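Local atomic coordinates of ethylbenzene dehydrogenase alpha-subunit (Aromatoleum aromaticum, PDB entry 2IVF), a protein that carries molybdenum, two pterin guanine dinucleotide ligands and an iron-sulfur cluster as the alpha-subunit of a molybdopterin oxidoreductase family enzyme. Residues Thr224-Gly227 with Ala228-Thr231; Leu884-Lys887 with Asp888-Ala892. All coordinates share one frame; numbering follows the deposited sequence.

The two contacts are both local: each lies within one continuous run of chain, one along a helical turn and the other round a beta turn. Contact 1 (224-231) is the opening of helix 226-232 within the molybdopterin oxidoreductase range; every touching residue is buried, and its centre lies about 11 Å from the centre of the chain. Contact 2 (884-892) joins helix 878-883 to strand 891-895 in the dinucleotide-binding range, partly open to solvent, with its centre about 35 Å from that point. The centres of contacts 1 and 2 are about 40 Å apart, and no element is shared. Buried contact 1 adds sulfur and aromatic packing to helical backbone bonds, whereas contact 2 relies on a carboxylate, a beta turn and a water.

Contact 1 of 2, residues Thr224-Gly227 with Ala228-Thr231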
# COMPACT_ATOMS: atom_id res chain seq x y z
N THR A 224 17.09 8.85 6.12
CA THR A 224 18.04 9.34 7.08
C THR A 224 17.40 10.51 7.82
O THR A 224 16.42 11.06 7.35
CB THR A 224 19.27 9.85 6.41
OG1 THR A 224 20.23 10.10 7.42
CG2 THR A 224 18.94 11.13 5.71
N TYR A 225 17.93 10.88 8.97
CA TYR A 225 17.47 12.09 9.66
C TYR A 225 18.68 12.88 10.02
O TYR A 225 19.23 12.79 11.12
CB TYR A 225 16.66 11.72 10.88
CG TYR A 225 15.41 10.93 10.57
CD1 TYR A 225 14.28 11.55 10.04
CD2 TYR A 225 15.34 9.59 10.86
CE1 TYR A 225 13.13 10.83 9.80
CE2 TYR A 225 14.19 8.86 10.63
CZ TYR A 225 13.10 9.46 10.07
OH TYR A 225 11.96 8.71 9.86
N MET A 226 19.15 13.62 9.04
CA MET A 226 20.44 14.32 9.19
C MET A 226 20.37 15.43 10.22
O MET A 226 21.37 15.80 10.84
CB MET A 226 20.93 14.82 7.85
CG MET A 226 21.36 13.66 6.93
SD MET A 226 22.87 12.92 7.58
CE MET A 226 24.11 14.09 7.02
N GLY A 227 19.16 15.96 10.44
CA GLY A 227 18.95 16.98 11.44
C GLY A 227 19.03 16.40 12.85
O GLY A 227 19.53 17.02 13.78
N ALA A 228 18.53 15.19 13.00
CA ALA A 228 18.71 14.47 14.24
C ALA A 228 20.20 14.18 14.40
O ALA A 228 20.79 14.39 15.47
CB ALA A 228 17.89 13.15 14.20
N PHE A 229 20.81 13.70 13.32
CA PHE A 229 22.23 13.31 13.36
C PHE A 229 23.03 14.50 13.83
O PHE A 229 23.93 14.39 14.62
CB PHE A 229 22.67 12.89 11.95
CG PHE A 229 23.90 12.03 11.89
CD1 PHE A 229 24.00 10.88 12.65
CD2 PHE A 229 24.91 12.33 11.02
CE1 PHE A 229 25.13 10.09 12.57
CE2 PHE A 229 26.07 11.53 10.93
CZ PHE A 229 26.15 10.40 11.68
N HIS A 230 22.69 15.68 13.32
CA HIS A 230 23.48 16.85 13.62
C HIS A 230 23.16 17.51 14.96
O HIS A 230 24.03 18.13 15.53
CB HIS A 230 23.42 17.81 12.45
CG HIS A 230 24.16 17.29 11.26
ND1 HIS A 230 24.00 17.80 10.00
CD2 HIS A 230 25.03 16.24 11.13
CE1 HIS A 230 24.75 17.12 9.14
NE2 HIS A 230 25.38 16.16 9.81
N THR A 231 21.97 17.28 15.46
CA THR A 231 21.51 17.84 16.75
C THR A 231 21.93 16.94 17.90
O THR A 231 22.53 17.41 18.89
CB THR A 231 19.99 17.99 16.74
OG1 THR A 231 19.60 18.85 15.65
CG2 THR A 231 19.47 18.56 18.06
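Met226 and Phe229 stand side by side on the first turn of helix 226-232, pointing the same way, in a Met-aromatic contact. SD of Met226 comes 4.0 Å from CD2 of Phe229 and approaches the ring obliquely, 52° off its normal. The methionine is bent at chi2 and chi3 (-69° and -79°), which curls its methyl toward His230, where CE lies 3.7 Å from NE2. The imidazole also has the carbonyl oxygen of Met226 over one face, 3.1 Å above the ring plane and displaced toward the rim; that same oxygen accepts the backbone N-H of His230. NE2 of His230 is hydrogen-bonded to a glycerol, probably from the crystallisation liquor, and Phe952 and His944 meet the ring edge-to-face.

Tyr225 is the N-cap, and its carbonyl oxygen takes the N-H of Phe229. Its CB touches CB of Ala228 at 3.8 Å, while the ring heads away to stack on Phe479 and its OH bonds to the carbonyl oxygen of Ile444. At the other end of the contact, Thr231 grips the carbonyl oxygen of Gly227 twice, from opposite faces of the carbonyl plane: its N donates at 3.0 Å and its OG1 at 2.6 Å.

Contact 2 of 2, residues Leu884-Lys887 with Asp888-Ala892; sequences LGIK and DGDMA
The carboxylate of Asp890 folds back onto the backbone of Lys887 across a tight bend, and two hydrogen bonds of opposite sense join the residues. The backbone N of Lys887 donates to OD2 of Asp890 over 2.6 Å and almost straight, at 172°, although the donor comes from above the carboxylate plane. In return, the backbone N of Asp890 donates to the carbonyl oxygen of Lys887 at 3.0 Å. The aspartate reaches back because its CG stands beside its own backbone N, chi1 -77°, which leaves OD2 facing the lysine amide. OD2 has a second donor: a water, 2.7 Å from it, that also donates to the carbonyl oxygen of Gly885. Lys887 CB packs 3.5 Å from the same OD2, but the rest of its chain leads away, leaving NZ 6.8 Å from that oxygen, too far for a salt bridge.

The bend is a type II beta turn from Lys887 to Asp890, with Gly889 taking the positive phi of its third position. It follows the Schellman motif in which Gly885 ends helix 878-883, and it delivers the chain into strand 891-895 of the dinucleotide-binding domain.

Ile886 adds the apolar part: its CG2 lies 4.1 Å from CB of Asp890, the two side chains crossing at a slant, and its CD1 approaches CB of Ala892 at 4.3 Å; Val905 and Ile973 from the adjoining strands touch both Ile886 and Ala892. Asp888 directs its carboxylate away from the 884-887 segment, where OD1 forms a salt bridge with NH2 of Arg869 and accepts the backbone N-H of Thr907.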
# COMPACT_ATOMS: atom_id res chain seq x y z
N LEU A 884 -4.83 24.67 -16.81
CA LEU A 884 -3.98 24.15 -17.88
C LEU A 884 -4.78 23.39 -18.93
O LEU A 884 -4.19 22.81 -19.85
CB LEU A 884 -2.93 23.23 -17.28
CG LEU A 884 -1.85 23.98 -16.50
CD1 LEU A 884 -1.12 22.99 -15.59
CD2 LEU A 884 -0.91 24.76 -17.46
N GLY A 885 -6.10 23.37 -18.79
CA GLY A 885 -6.98 22.74 -19.79
C GLY A 885 -6.95 21.23 -19.63
O GLY A 885 -7.19 20.50 -20.58
N ILE A 886 -6.67 20.78 -18.43
CA ILE A 886 -6.46 19.34 -18.13
C ILE A 886 -7.63 18.86 -17.29
O ILE A 886 -8.04 19.54 -16.34
CB ILE A 886 -5.14 19.15 -17.34
CG1 ILE A 886 -3.92 19.46 -18.22
CG2 ILE A 886 -5.00 17.75 -16.76
CD1 ILE A 886 -2.60 19.48 -17.46
N LYS A 887 -8.18 17.71 -17.64
CA LYS A 887 -9.26 17.10 -16.87
C LYS A 887 -8.75 15.83 -16.20
O LYS A 887 -7.74 15.26 -16.60
CB LYS A 887 -10.42 16.73 -17.81
CG LYS A 887 -11.26 17.88 -18.26
CD LYS A 887 -12.18 17.49 -19.44
CE LYS A 887 -13.33 18.51 -19.54
NZ LYS A 887 -13.83 18.75 -20.94
N ASP A 888 -9.43 15.42 -15.15
CA ASP A 888 -9.15 14.14 -14.51
C ASP A 888 -9.12 13.03 -15.58
O ASP A 888 -9.99 12.94 -16.45
CB ASP A 888 -10.23 13.86 -13.48
CG ASP A 888 -9.95 12.64 -12.63
OD1 ASP A 888 -8.86 12.50 -12.09
OD2 ASP A 888 -10.85 11.81 -12.49
N GLY A 889 -8.10 12.19 -15.54
CA GLY A 889 -7.96 11.08 -16.51
C GLY A 889 -7.21 11.45 -17.78
O GLY A 889 -6.84 10.58 -18.55
N ASP A 890 -7.04 12.73 -18.04
CA ASP A 890 -6.16 13.16 -19.13
C ASP A 890 -4.74 12.68 -18.86
O ASP A 890 -4.36 12.44 -17.72
CB ASP A 890 -6.12 14.67 -19.28
CG ASP A 890 -7.33 15.22 -19.94
OD1 ASP A 890 -8.05 14.48 -20.64
OD2 ASP A 890 -7.53 16.43 -19.83
N MET A 891 -3.96 12.55 -19.92
CA MET A 891 -2.51 12.44 -19.79
C MET A 891 -1.91 13.85 -19.75
O MET A 891 -2.45 14.80 -20.29
CB MET A 891 -1.89 11.71 -20.97
CG MET A 891 -2.38 10.33 -21.17
SD MET A 891 -1.94 9.31 -19.78
CE MET A 891 -3.51 8.51 -19.65
N ALA A 892 -0.76 13.96 -19.11
CA ALA A 892 -0.04 15.20 -19.00
C ALA A 892 1.44 14.94 -19.18
O ALA A 892 1.89 13.83 -18.90
CB ALA A 892 -0.32 15.84 -17.62
O HOH W 1 -8.80 18.29 -21.30